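Local coordinates for protein cystathionine gamma-synthase (Xanthomonas oryzae pv. oryzae KACC 10331, PDB 6LD7) that probably makes cystathionine with the help of pyridoxal 5'-phosphate, as a trans-sulfuration enzyme of the methionine biosynthesis pathway, at residues Ala274-Gly279 and Ala389-Ala394; Leu93-Val98 and Trp116-Ala121; Ser42-Asp47 and Gly61-Asp66. The protein carries 1 engineered substitution. All coordinates share one frame; numbering follows the deposited sequence.

Contact 1 (Ala274-Gly279 and Ala389-Ala394); sequences AELLDG and AGLSRA
Leu391 reaches from helix 380-396 toward the end of helix 259-277 and meets Leu276 and Leu277 there. This is helix-to-helix packing in the C-terminal part of a PLP enzyme of the Cys/Met metabolism family, where helices lie against a mixed five-stranded sheet. The nearest alpha carbons across the contact, those of Leu277 and Leu391, are 9.2 Å apart, a separation bridged by leucine side chains.

One methyl does most of the work. CD1 of Leu391 lies 4.1 Å from CD2 of Leu277, and the two side chains cross obliquely. Leu391 leaves its backbone in the direction of the partner helix. The first bond of Leu277 instead runs alongside helix 380-396; chi1 of -66° sets CG beside the backbone N, and from there the chain carries CD2, at its end, up to Leu391. Leu276, by contrast, sets out toward helix 380-396 with its first bond, yet it touches this segment more lightly, its CD2 standing 4.4 Å from CD1 of Leu391. Leu276 also packs on the preceding turns of helix 380-396, against Leu384, Leu387 and Arg388.

Leucine suits all three places because a branched, flexible hydrocarbon can span the distance between helices without demanding a polar partner. The sheet provides a common floor: within strand 310-315, Phe313 meets Leu277 and Leu315 meets Leu391, while Phe325 of helix 319-327 also touches Leu391. Just past the leucines helix 259-277 ends, and Asp278 is the first residue to leave helical backbone angles. Its N still completes the last turn, donating to O of Ala274 at 2.9 Å.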
ATOM      1  N   ALA C 274      33.858   5.557  14.987  1.00 29.11           N
ATOM      2  CA  ALA C 274      34.704   4.815  15.965  1.00 31.91           C
ATOM      3  C   ALA C 274      36.079   5.489  16.081  1.00 33.08           C
ATOM      4  O   ALA C 274      36.576   5.637  17.207  1.00 35.25           O
ATOM      5  CB  ALA C 274      34.844   3.358  15.575  1.00 32.43           C
ATOM      6  N   GLU C 275      36.694   5.874  14.976  1.00 34.98           N
ATOM      7  CA  GLU C 275      37.930   6.698  15.034  1.00 38.91           C
ATOM      8  C   GLU C 275      37.706   7.973  15.888  1.00 38.87           C
ATOM      9  O   GLU C 275      38.635   8.344  16.586  1.00 34.23           O
ATOM     10  CB  GLU C 275      38.404   7.178  13.653  1.00 46.25           C
ATOM     11  CG  GLU C 275      39.408   6.292  12.973  1.00 65.52           C
ATOM     12  CD  GLU C 275      40.793   6.896  12.817  1.00 74.18           C
ATOM     13  OE1 GLU C 275      41.307   7.390  13.816  1.00 74.69           O
ATOM     14  OE2 GLU C 275      41.341   6.896  11.664  1.00 97.68           O
ATOM     15  N   LEU C 276      36.626   8.752  15.724  1.00 33.22           N
ATOM     16  CA  LEU C 276      36.475  10.008  16.529  1.00 32.31           C
ATOM     17  C   LEU C 276      36.332   9.633  18.014  1.00 33.25           C
ATOM     18  O   LEU C 276      36.934  10.267  18.871  1.00 35.59           O
ATOM     19  CB  LEU C 276      35.228  10.738  16.067  1.00 33.91           C
ATOM     20  CG  LEU C 276      34.759  11.863  16.986  1.00 35.71           C
ATOM     21  CD1 LEU C 276      35.666  13.099  16.756  1.00 35.00           C
ATOM     22  CD2 LEU C 276      33.301  12.212  16.710  1.00 34.02           C
ATOM     23  N   LEU C 277      35.547   8.605  18.338  1.00 31.10           N
ATOM     24  CA  LEU C 277      35.138   8.362  19.741  1.00 30.19           C
ATOM     25  C   LEU C 277      36.292   7.659  20.479  1.00 31.44           C
ATOM     26  O   LEU C 277      36.511   7.939  21.635  1.00 31.87           O
ATOM     27  CB  LEU C 277      33.873   7.506  19.811  1.00 30.67           C
ATOM     28  CG  LEU C 277      32.612   8.146  19.253  1.00 32.56           C
ATOM     29  CD1 LEU C 277      31.476   7.180  19.403  1.00 36.06           C
ATOM     30  CD2 LEU C 277      32.271   9.472  19.927  1.00 37.71           C
ATOM     31  N   ASP C 278      37.019   6.784  19.841  1.00 32.10           N
ATOM     32  CA  ASP C 278      38.036   5.988  20.553  1.00 37.95           C
ATOM     33  C   ASP C 278      39.224   6.885  20.971  1.00 37.49           C
ATOM     34  O   ASP C 278      39.883   7.406  20.100  1.00 35.47           O
ATOM     35  CB  ASP C 278      38.569   4.874  19.664  1.00 35.74           C
ATOM     36  CG  ASP C 278      39.537   3.944  20.387  1.00 38.37           C
ATOM     37  OD1 ASP C 278      39.294   3.591  21.557  1.00 37.64           O
ATOM     38  OD2 ASP C 278      40.465   3.492  19.744  1.00 40.06           O
ATOM     39  N   GLY C 279      39.498   6.974  22.259  1.00 39.99           N
ATOM     40  CA  GLY C 279      40.525   7.867  22.824  1.00 44.59           C
ATOM     41  C   GLY C 279      40.092   9.334  22.880  1.00 47.16           C
ATOM     42  O   GLY C 279      40.873  10.090  23.309  1.00 49.07           O
ATOM     43  N   ALA C 389      29.809  18.240  18.322  1.00 34.66           N
ATOM     44  CA  ALA C 389      29.102  19.309  19.094  1.00 34.85           C
ATOM     45  C   ALA C 389      28.426  18.647  20.314  1.00 36.25           C
ATOM     46  O   ALA C 389      28.377  19.240  21.420  1.00 37.91           O
ATOM     47  CB  ALA C 389      28.155  20.112  18.205  1.00 35.30           C
ATOM     48  N   GLY C 390      28.047  17.379  20.213  1.00 32.09           N
ATOM     49  CA  GLY C 390      27.498  16.670  21.386  1.00 32.90           C
ATOM     50  C   GLY C 390      28.582  16.471  22.466  1.00 33.38           C
ATOM     51  O   GLY C 390      28.320  16.723  23.632  1.00 32.30           O
ATOM     52  N   LEU C 391      29.786  16.075  22.082  1.00 34.32           N
ATOM     53  CA  LEU C 391      30.886  15.828  23.051  1.00 36.73           C
ATOM     54  C   LEU C 391      31.293  17.160  23.725  1.00 41.18           C
ATOM     55  O   LEU C 391      31.597  17.196  24.928  1.00 36.55           O
ATOM     56  CB  LEU C 391      32.036  15.231  22.256  1.00 36.02           C
ATOM     57  CG  LEU C 391      31.832  13.778  21.813  1.00 34.56           C
ATOM     58  CD1 LEU C 391      32.996  13.340  20.949  1.00 35.63           C
ATOM     59  CD2 LEU C 391      31.675  12.851  22.999  1.00 36.55           C
ATOM     60  N   SER C 392      31.184  18.248  22.974  1.00 39.90           N
ATOM     61  CA  SER C 392      31.442  19.627  23.446  1.00 44.10           C
ATOM     62  C   SER C 392      30.383  20.116  24.454  1.00 44.96           C
ATOM     63  O   SER C 392      30.755  20.571  25.550  1.00 42.79           O
ATOM     64  CB  SER C 392      31.532  20.473  22.229  1.00 46.51           C
ATOM     65  OG  SER C 392      31.743  21.768  22.620  1.00 51.29           O
ATOM     66  N   ARG C 393      29.097  19.941  24.168  1.00 43.65           N
ATOM     67  CA  ARG C 393      28.050  20.218  25.178  1.00 41.32           C
ATOM     68  C   ARG C 393      28.286  19.412  26.449  1.00 41.90           C
ATOM     69  O   ARG C 393      28.133  20.024  27.584  1.00 41.49           O
ATOM     70  CB  ARG C 393      26.653  19.830  24.748  1.00 41.55           C
ATOM     71  CG  ARG C 393      25.979  20.749  23.741  1.00 41.48           C
ATOM     72  CD  ARG C 393      24.625  20.004  23.486  1.00 46.57           C
ATOM     73  NE  ARG C 393      24.740  20.050  22.100  1.00 51.89           N
ATOM     74  CZ  ARG C 393      24.693  19.179  21.142  1.00 41.50           C
ATOM     75  NH1 ARG C 393      24.311  17.934  21.188  1.00 40.78           N
ATOM     76  NH2 ARG C 393      25.054  19.723  20.016  1.00 42.28           N
ATOM     77  N   ALA C 394      28.595  18.123  26.314  1.00 39.40           N
ATOM     78  CA  ALA C 394      28.867  17.249  27.482  1.00 39.67           C
ATOM     79  C   ALA C 394      30.063  17.787  28.295  1.00 39.46           C
ATOM     80  O   ALA C 394      30.002  17.778  29.499  1.00 43.99           O
ATOM     81  CB  ALA C 394      29.175  15.827  27.056  1.00 36.91           C
TER

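Contact 2 (Leu93-Val98 and Trp116-Ala121)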
ATOM      1  N   LEU C  93       8.109 -18.982  17.019  1.00 25.33           N
ATOM      2  CA  LEU C  93       8.014 -20.130  16.100  1.00 25.36           C
ATOM      3  C   LEU C  93       9.070 -21.218  16.411  1.00 27.93           C
ATOM      4  O   LEU C  93       8.746 -22.430  16.557  1.00 25.02           O
ATOM      5  CB  LEU C  93       8.176 -19.555  14.706  1.00 25.31           C
ATOM      6  CG  LEU C  93       8.252 -20.641  13.636  1.00 27.83           C
ATOM      7  CD1 LEU C  93       7.031 -21.526  13.651  1.00 28.14           C
ATOM      8  CD2 LEU C  93       8.476 -20.036  12.286  1.00 26.51           C
ATOM      9  N   VAL C  94      10.333 -20.845  16.574  1.00 26.90           N
ATOM     10  CA  VAL C  94      11.390 -21.842  16.867  1.00 27.39           C
ATOM     11  C   VAL C  94      11.109 -22.554  18.194  1.00 26.09           C
ATOM     12  O   VAL C  94      11.268 -23.738  18.212  1.00 27.12           O
ATOM     13  CB  VAL C  94      12.755 -21.188  16.925  1.00 26.96           C
ATOM     14  CG1 VAL C  94      13.794 -22.184  17.390  1.00 29.33           C
ATOM     15  CG2 VAL C  94      13.095 -20.528  15.585  1.00 28.12           C
ATOM     16  N   LEU C  95      10.789 -21.832  19.250  1.00 26.09           N
ATOM     17  CA  LEU C  95      10.460 -22.436  20.561  1.00 29.68           C
ATOM     18  C   LEU C  95       9.381 -23.504  20.419  1.00 29.85           C
ATOM     19  O   LEU C  95       9.538 -24.559  21.043  1.00 29.94           O
ATOM     20  CB  LEU C  95      10.006 -21.387  21.557  1.00 28.05           C
ATOM     21  CG  LEU C  95      11.025 -20.286  21.856  1.00 28.95           C
ATOM     22  CD1 LEU C  95      10.356 -19.261  22.803  1.00 30.76           C
ATOM     23  CD2 LEU C  95      12.289 -20.849  22.462  1.00 30.04           C
ATOM     24  N   ASN C  96       8.334 -23.237  19.644  1.00 28.59           N
ATOM     25  CA  ASN C  96       7.227 -24.187  19.455  1.00 29.19           C
ATOM     26  C   ASN C  96       7.641 -25.303  18.496  1.00 30.67           C
ATOM     27  O   ASN C  96       7.218 -26.438  18.686  1.00 29.72           O
ATOM     28  CB  ASN C  96       6.003 -23.474  18.894  1.00 31.88           C
ATOM     29  CG  ASN C  96       5.233 -22.737  19.960  1.00 31.49           C
ATOM     30  OD1 ASN C  96       4.386 -23.339  20.630  1.00 37.81           O
ATOM     31  ND2 ASN C  96       5.473 -21.436  20.083  1.00 27.70           N
ATOM     32  N   ALA C  97       8.442 -25.078  17.477  1.00 26.44           N
ATOM     33  CA  ALA C  97       8.772 -26.189  16.577  1.00 29.21           C
ATOM     34  C   ALA C  97       9.778 -27.124  17.246  1.00 31.65           C
ATOM     35  O   ALA C  97       9.846 -28.311  16.918  1.00 31.92           O
ATOM     36  CB  ALA C  97       9.353 -25.705  15.292  1.00 27.81           C
ATOM     37  N   VAL C  98      10.616 -26.600  18.101  1.00 31.93           N
ATOM     38  CA  VAL C  98      11.763 -27.394  18.563  1.00 31.39           C
ATOM     39  C   VAL C  98      11.561 -27.956  19.956  1.00 32.48           C
ATOM     40  O   VAL C  98      12.177 -28.952  20.191  1.00 36.37           O
ATOM     41  CB  VAL C  98      13.051 -26.572  18.488  1.00 32.73           C
ATOM     42  CG1 VAL C  98      14.205 -27.326  19.021  1.00 36.03           C
ATOM     43  CG2 VAL C  98      13.354 -26.245  17.066  1.00 34.63           C
ATOM     44  N   TRP C 116      14.455 -12.587  26.388  1.00 33.13           N
ATOM     45  CA  TRP C 116      14.419 -12.971  27.844  1.00 35.30           C
ATOM     46  C   TRP C 116      12.955 -12.967  28.371  1.00 32.42           C
ATOM     47  O   TRP C 116      12.593 -13.894  29.127  1.00 30.77           O
ATOM     48  CB  TRP C 116      15.317 -12.065  28.731  1.00 35.06           C
ATOM     49  CG  TRP C 116      16.684 -12.651  28.894  1.00 47.55           C
ATOM     50  CD1 TRP C 116      17.891 -12.195  28.366  1.00 53.29           C
ATOM     51  CD2 TRP C 116      16.980 -13.902  29.564  1.00 53.95           C
ATOM     52  NE1 TRP C 116      18.895 -13.100  28.645  1.00 49.97           N
ATOM     53  CE2 TRP C 116      18.364 -14.164  29.352  1.00 52.46           C
ATOM     54  CE3 TRP C 116      16.209 -14.832  30.282  1.00 48.79           C
ATOM     55  CZ2 TRP C 116      18.983 -15.269  29.948  1.00 54.66           C
ATOM     56  CZ3 TRP C 116      16.816 -15.962  30.768  1.00 47.54           C
ATOM     57  CH2 TRP C 116      18.189 -16.155  30.641  1.00 52.80           C
ATOM     58  N   ARG C 117      12.172 -11.918  28.073  1.00 31.52           N
ATOM     59  CA  ARG C 117      10.763 -11.778  28.577  1.00 35.97           C
ATOM     60  C   ARG C 117       9.952 -13.001  28.122  1.00 34.49           C
ATOM     61  O   ARG C 117       9.286 -13.652  28.972  1.00 32.71           O
ATOM     62  CB  ARG C 117      10.227 -10.448  28.080  1.00 38.63           C
ATOM     63  CG  ARG C 117       8.718 -10.306  28.183  1.00 44.45           C
ATOM     64  CD  ARG C 117       8.141  -9.002  27.700  1.00 41.68           C
ATOM     65  NE  ARG C 117       8.433  -8.392  26.368  1.00 53.93           N
ATOM     66  CZ  ARG C 117       8.692  -8.907  25.078  1.00 60.34           C
ATOM     67  NH1 ARG C 117       8.871 -10.220  24.634  1.00 45.17           N
ATOM     68  NH2 ARG C 117       8.777  -7.919  24.187  1.00 46.75           N
ATOM     69  N   LEU C 118      10.109 -13.387  26.848  1.00 33.22           N
ATOM     70  CA  LEU C 118       9.368 -14.524  26.272  1.00 33.46           C
ATOM     71  C   LEU C 118       9.871 -15.833  26.900  1.00 35.16           C
ATOM     72  O   LEU C 118       9.005 -16.646  27.404  1.00 31.47           O
ATOM     73  CB  LEU C 118       9.443 -14.526  24.740  1.00 32.47           C
ATOM     74  CG  LEU C 118       8.757 -15.733  24.109  1.00 33.74           C
ATOM     75  CD1 LEU C 118       7.267 -15.816  24.526  1.00 35.18           C
ATOM     76  CD2 LEU C 118       8.908 -15.726  22.611  1.00 34.29           C
ATOM     77  N   PHE C 119      11.197 -16.045  26.957  1.00 31.39           N
ATOM     78  CA  PHE C 119      11.738 -17.270  27.579  1.00 31.92           C
ATOM     79  C   PHE C 119      11.290 -17.337  29.033  1.00 31.00           C
ATOM     80  O   PHE C 119      10.862 -18.378  29.415  1.00 31.17           O
ATOM     81  CB  PHE C 119      13.256 -17.347  27.504  1.00 34.39           C
ATOM     82  CG  PHE C 119      13.845 -17.172  26.137  1.00 34.01           C
ATOM     83  CD1 PHE C 119      13.171 -17.617  25.001  1.00 37.55           C
ATOM     84  CD2 PHE C 119      15.097 -16.615  25.976  1.00 34.00           C
ATOM     85  CE1 PHE C 119      13.732 -17.473  23.737  1.00 38.47           C
ATOM     86  CE2 PHE C 119      15.632 -16.442  24.713  1.00 37.52           C
ATOM     87  CZ  PHE C 119      14.953 -16.855  23.592  1.00 36.43           C
ATOM     88  N   ASN C 120      11.372 -16.284  29.822  1.00 30.96           N
ATOM     89  CA  ASN C 120      10.971 -16.374  31.256  1.00 33.15           C
ATOM     90  C   ASN C 120       9.498 -16.683  31.409  1.00 34.75           C
ATOM     91  O   ASN C 120       9.200 -17.520  32.224  1.00 32.94           O
ATOM     92  CB  ASN C 120      11.313 -15.135  32.111  1.00 36.87           C
ATOM     93  CG  ASN C 120      12.810 -15.099  32.367  1.00 40.74           C
ATOM     94  OD1 ASN C 120      13.431 -16.163  32.539  1.00 42.67           O
ATOM     95  ND2 ASN C 120      13.423 -13.940  32.199  1.00 41.65           N
ATOM     96  N   ALA C 121       8.631 -16.128  30.555  1.00 35.64           N
ATOM     97  CA  ALA C 121       7.159 -16.299  30.695  1.00 33.49           C
ATOM     98  C   ALA C 121       6.810 -17.739  30.360  1.00 31.97           C
ATOM     99  O   ALA C 121       6.043 -18.372  31.139  1.00 36.15           O
ATOM    100  CB  ALA C 121       6.409 -15.295  29.825  1.00 32.71           C
TER
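The side chain of Leu95 lies between helices 87-98 and 113-124, against Leu118 and Phe119. The tight part of the contact is this trio, and all three residues are buried. Leu95 and Leu118 reach toward each other tip to tip, with CD1 of Leu95 3.8 Å from CD2 of Leu118. Phe119 is met crosswise, its side chain at about a right angle to that of Leu95. CD1 of Leu95 sits at the ring edge, in plane, 3.9 Å from CD1 of Phe119, while CD2 of Leu95 comes obliquely to CE1 of Phe119, also at 3.9 Å. The neighbours on helix 113-124 start differently: Leu118 has CG opposite the backbone N (chi1 177°), whereas Phe119 has CG beside it (chi1 -53°), which brings the ring round toward Leu95.

Beneath the trio runs strand 104-108, whose Leu105 touches both Leu95 and Phe119. Helix 113-124 forms the connection of a beta-alpha-beta crossover from that strand to the parallel strand 129-133 of the seven-stranded sheet.

The outer flank is more mixed. Asn120 is exposed to solvent, and Asn96 and Arg117 face the second subunit, where O of Asn96 accepts from Lys125 of that subunit. Leu118 also packs on Ala239 of the second subunit, so the apolar packing continues into the contact with that subunit.

No hydrogen bond or charge pair joins the two segments. Their cohesion therefore rests on dispersion and the exclusion of water, with specificity supplied by the fit of a forked leucine between a methyl group and a ring edge.

Contact 3 (Ser42-Asp47 and Gly61-Asp66)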
ATOM      1  N   SER C  42      -6.340 -13.337   0.190  1.00 27.19           N
ATOM      2  CA  SER C  42      -6.392 -14.273   1.316  1.00 28.54           C
ATOM      3  C   SER C  42      -6.525 -15.679   0.741  1.00 29.16           C
ATOM      4  O   SER C  42      -6.035 -16.605   1.365  1.00 27.52           O
ATOM      5  CB  SER C  42      -7.520 -13.905   2.289  1.00 29.39           C
ATOM      6  OG  SER C  42      -8.746 -13.866   1.581  1.00 31.63           O
ATOM      7  N   ASN C  43      -7.308 -15.837  -0.336  1.00 27.16           N
ATOM      8  CA  ASN C  43      -7.618 -17.165  -0.899  1.00 28.56           C
ATOM      9  C   ASN C  43      -7.313 -17.209  -2.407  1.00 26.56           C
ATOM     10  O   ASN C  43      -7.069 -16.148  -3.089  1.00 27.65           O
ATOM     11  CB  ASN C  43      -9.031 -17.552  -0.447  1.00 29.25           C
ATOM     12  CG  ASN C  43     -10.115 -16.614  -0.937  1.00 35.77           C
ATOM     13  OD1 ASN C  43      -9.811 -15.468  -1.342  1.00 38.05           O
ATOM     14  ND2 ASN C  43     -11.377 -17.085  -0.844  1.00 32.99           N
ATOM     15  N   PHE C  44      -7.273 -18.442  -2.865  1.00 29.25           N
ATOM     16  CA  PHE C  44      -6.913 -18.935  -4.219  1.00 31.02           C
ATOM     17  C   PHE C  44      -7.934 -20.015  -4.635  1.00 31.24           C
ATOM     18  O   PHE C  44      -8.287 -20.865  -3.823  1.00 31.80           O
ATOM     19  CB  PHE C  44      -5.459 -19.464  -4.225  1.00 31.41           C
ATOM     20  CG  PHE C  44      -4.437 -18.506  -3.720  1.00 31.70           C
ATOM     21  CD1 PHE C  44      -4.230 -18.349  -2.345  1.00 34.89           C
ATOM     22  CD2 PHE C  44      -3.733 -17.699  -4.580  1.00 33.48           C
ATOM     23  CE1 PHE C  44      -3.359 -17.382  -1.855  1.00 33.04           C
ATOM     24  CE2 PHE C  44      -2.848 -16.747  -4.089  1.00 32.38           C
ATOM     25  CZ  PHE C  44      -2.633 -16.598  -2.743  1.00 31.18           C
ATOM     26  N   SER C  45      -8.422 -19.941  -5.878  1.00 32.63           N
ATOM     27  CA  SER C  45      -9.415 -20.859  -6.435  1.00 34.35           C
ATOM     28  C   SER C  45      -8.736 -22.219  -6.567  1.00 36.02           C
ATOM     29  O   SER C  45      -7.460 -22.296  -6.651  1.00 33.33           O
ATOM     30  CB  SER C  45      -9.958 -20.355  -7.755  1.00 33.85           C
ATOM     31  OG  SER C  45      -8.897 -20.257  -8.710  1.00 33.92           O
ATOM     32  N   PHE C  46      -9.541 -23.264  -6.443  1.00 34.34           N
ATOM     33  CA  PHE C  46      -9.256 -24.620  -6.966  1.00 37.20           C
ATOM     34  C   PHE C  46      -9.299 -24.612  -8.499  1.00 39.15           C
ATOM     35  O   PHE C  46     -10.002 -23.807  -9.115  1.00 37.26           O
ATOM     36  CB  PHE C  46     -10.227 -25.606  -6.365  1.00 37.81           C
ATOM     37  CG  PHE C  46      -9.811 -26.093  -5.016  1.00 37.02           C
ATOM     38  CD1 PHE C  46      -9.410 -25.189  -4.040  1.00 42.24           C
ATOM     39  CD2 PHE C  46      -9.793 -27.460  -4.745  1.00 40.14           C
ATOM     40  CE1 PHE C  46      -8.943 -25.675  -2.816  1.00 45.42           C
ATOM     41  CE2 PHE C  46      -9.312 -27.936  -3.529  1.00 40.24           C
ATOM     42  CZ  PHE C  46      -8.938 -27.035  -2.558  1.00 38.90           C
ATOM     43  N   ASP C  47      -8.460 -25.427  -9.129  1.00 44.24           N
ATOM     44  CA  ASP C  47      -8.447 -25.540 -10.609  1.00 48.42           C
ATOM     45  C   ASP C  47      -9.424 -26.653 -11.009  1.00 45.71           C
ATOM     46  O   ASP C  47      -8.949 -27.765 -11.302  1.00 50.47           O
ATOM     47  CB  ASP C  47      -7.022 -25.865 -11.063  1.00 53.55           C
ATOM     48  CG  ASP C  47      -6.842 -25.787 -12.572  1.00 54.67           C
ATOM     49  OD1 ASP C  47      -7.698 -25.186 -13.248  1.00 54.37           O
ATOM     50  OD2 ASP C  47      -5.818 -26.287 -13.046  1.00 62.55           O
ATOM     51  N   GLY C  61       0.474 -20.269   3.015  1.00 34.66           N
ATOM     52  CA  GLY C  61       1.393 -20.073   1.873  1.00 31.15           C
ATOM     53  C   GLY C  61       0.893 -18.879   1.023  1.00 31.71           C
ATOM     54  O   GLY C  61      -0.343 -18.741   0.775  1.00 31.69           O
ATOM     55  N   ASN C  62       1.779 -17.963   0.638  1.00 29.25           N
ATOM     56  CA  ASN C  62       1.446 -16.781  -0.213  1.00 28.34           C
ATOM     57  C   ASN C  62       2.678 -16.487  -1.040  1.00 28.99           C
ATOM     58  O   ASN C  62       3.784 -16.580  -0.502  1.00 26.13           O
ATOM     59  CB  ASN C  62       1.096 -15.589   0.643  1.00 27.56           C
ATOM     60  CG  ASN C  62       0.965 -14.331  -0.150  1.00 28.87           C
ATOM     61  OD1 ASN C  62       2.012 -13.763  -0.479  1.00 28.04           O
ATOM     62  ND2 ASN C  62      -0.288 -13.919  -0.416  1.00 26.27           N
ATOM     63  N   PRO C  63       2.541 -16.276  -2.370  1.00 30.84           N
ATOM     64  CA  PRO C  63       3.721 -16.138  -3.227  1.00 30.26           C
ATOM     65  C   PRO C  63       4.579 -14.908  -2.939  1.00 26.65           C
ATOM     66  O   PRO C  63       5.795 -15.000  -3.112  1.00 27.89           O
ATOM     67  CB  PRO C  63       3.187 -16.070  -4.665  1.00 31.06           C
ATOM     68  CG  PRO C  63       1.744 -15.806  -4.509  1.00 32.25           C
ATOM     69  CD  PRO C  63       1.290 -16.275  -3.137  1.00 31.79           C
ATOM     70  N   THR C  64       3.994 -13.791  -2.556  1.00 27.23           N
ATOM     71  CA  THR C  64       4.798 -12.569  -2.239  1.00 28.26           C
ATOM     72  C   THR C  64       5.664 -12.845  -0.990  1.00 29.18           C
ATOM     73  O   THR C  64       6.874 -12.506  -0.967  1.00 25.23           O
ATOM     74  CB  THR C  64       3.881 -11.367  -2.046  1.00 28.83           C
ATOM     75  OG1 THR C  64       3.209 -11.200  -3.310  1.00 25.54           O
ATOM     76  CG2 THR C  64       4.695 -10.171  -1.593  1.00 29.58           C
ATOM     77  N   ARG C  65       5.058 -13.462   0.025  1.00 25.34           N
ATOM     78  CA  ARG C  65       5.774 -13.819   1.270  1.00 27.26           C
ATOM     79  C   ARG C  65       6.913 -14.845   0.965  1.00 27.94           C
ATOM     80  O   ARG C  65       7.995 -14.693   1.470  1.00 27.46           O
ATOM     81  CB  ARG C  65       4.781 -14.299   2.327  1.00 28.45           C
ATOM     82  CG  ARG C  65       5.445 -14.453   3.685  1.00 30.34           C
ATOM     83  CD  ARG C  65       4.472 -14.529   4.850  1.00 33.75           C
ATOM     84  NE  ARG C  65       3.777 -15.704   4.686  1.00 32.24           N
ATOM     85  CZ  ARG C  65       2.438 -15.841   4.606  1.00 33.10           C
ATOM     86  NH1 ARG C  65       1.539 -14.914   4.903  1.00 30.10           N
ATOM     87  NH2 ARG C  65       2.029 -17.048   4.328  1.00 36.43           N
ATOM     88  N   ASP C  66       6.627 -15.860   0.143  1.00 28.29           N
ATOM     89  CA  ASP C  66       7.549 -16.932  -0.222  1.00 29.87           C
ATOM     90  C   ASP C  66       8.725 -16.369  -1.028  1.00 29.97           C
ATOM     91  O   ASP C  66       9.784 -16.886  -0.893  1.00 28.28           O
ATOM     92  CB  ASP C  66       6.863 -18.021  -1.027  1.00 31.31           C
ATOM     93  CG  ASP C  66       6.066 -18.945  -0.124  1.00 36.15           C
ATOM     94  OD1 ASP C  66       6.187 -18.819   1.103  1.00 41.53           O
ATOM     95  OD2 ASP C  66       5.242 -19.660  -0.649  1.00 41.59           O
TER
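Phe44 brings CZ of its ring up to Pro63 at the start of helix 63-76, joining an extended loop to a helix N terminus. The apolar part is small: CZ of Phe44 lies 4.0 Å from CD of Pro63, the side chains approaching from opposite directions and the CD obliquely placed to the ring. Chi1 of -54° swings the phenyl group to the side of its own backbone N and out to the helix. Proline fits the first helical turn, since its ring fixes phi and its missing N-H costs no bond there. Tyr31 and Ala33 of the third subunit pack on Pro63 and Phe44 respectively.

Polar groups skirt the ring without bonding to it. ND2 of Asn62 stands at the ring edge, near its plane, 4.3 Å from CZ of Phe44; this amide nitrogen donates to O of Val39. O of Gly61 passes obliquely, 4.2 Å from CE1 of Phe44.

Capping bonds make up the third group. Asn62 is the N-cap, and its OD1 accepts from N of Arg65 at 3.1 Å, with an N-H...O angle of 167° and the donor in the carbonyl plane. A second, weak bond comes from N of Thr64 at 2.9 Å, bent to 121°. Asparagine suits the place because one end of its amide can accept from the helix while the other donates to the loop.

The chemistry divides the labour accordingly: hydrogen bonds within 61-66 and to Val39 fix the helix start, whereas its joining to Phe44 is apolar and van der Waals contact, with side chains of a third subunit packed against it.

In the fold
From the N terminus, the three contacts follow in series, neither nested nor crossed. Contact 3 closes first, returning the long loop after helix 16-21 to the start of helix 63-76, in a region bordered by two other subunits. Contact 2 closes a short circuit through strand 104-108, tying consecutive helices over the seven-stranded sheet. The chain then passes through the rest of that sheet before contact 1 closes the longest loop, with 109 residues between its segments, and ties two helices over the five-stranded sheet. Contacts 2 and 3 come within about 10 Å at their nearest atoms, and both touch the second subunit; contact 1 lies across the chain's centre from them and touches no other subunit.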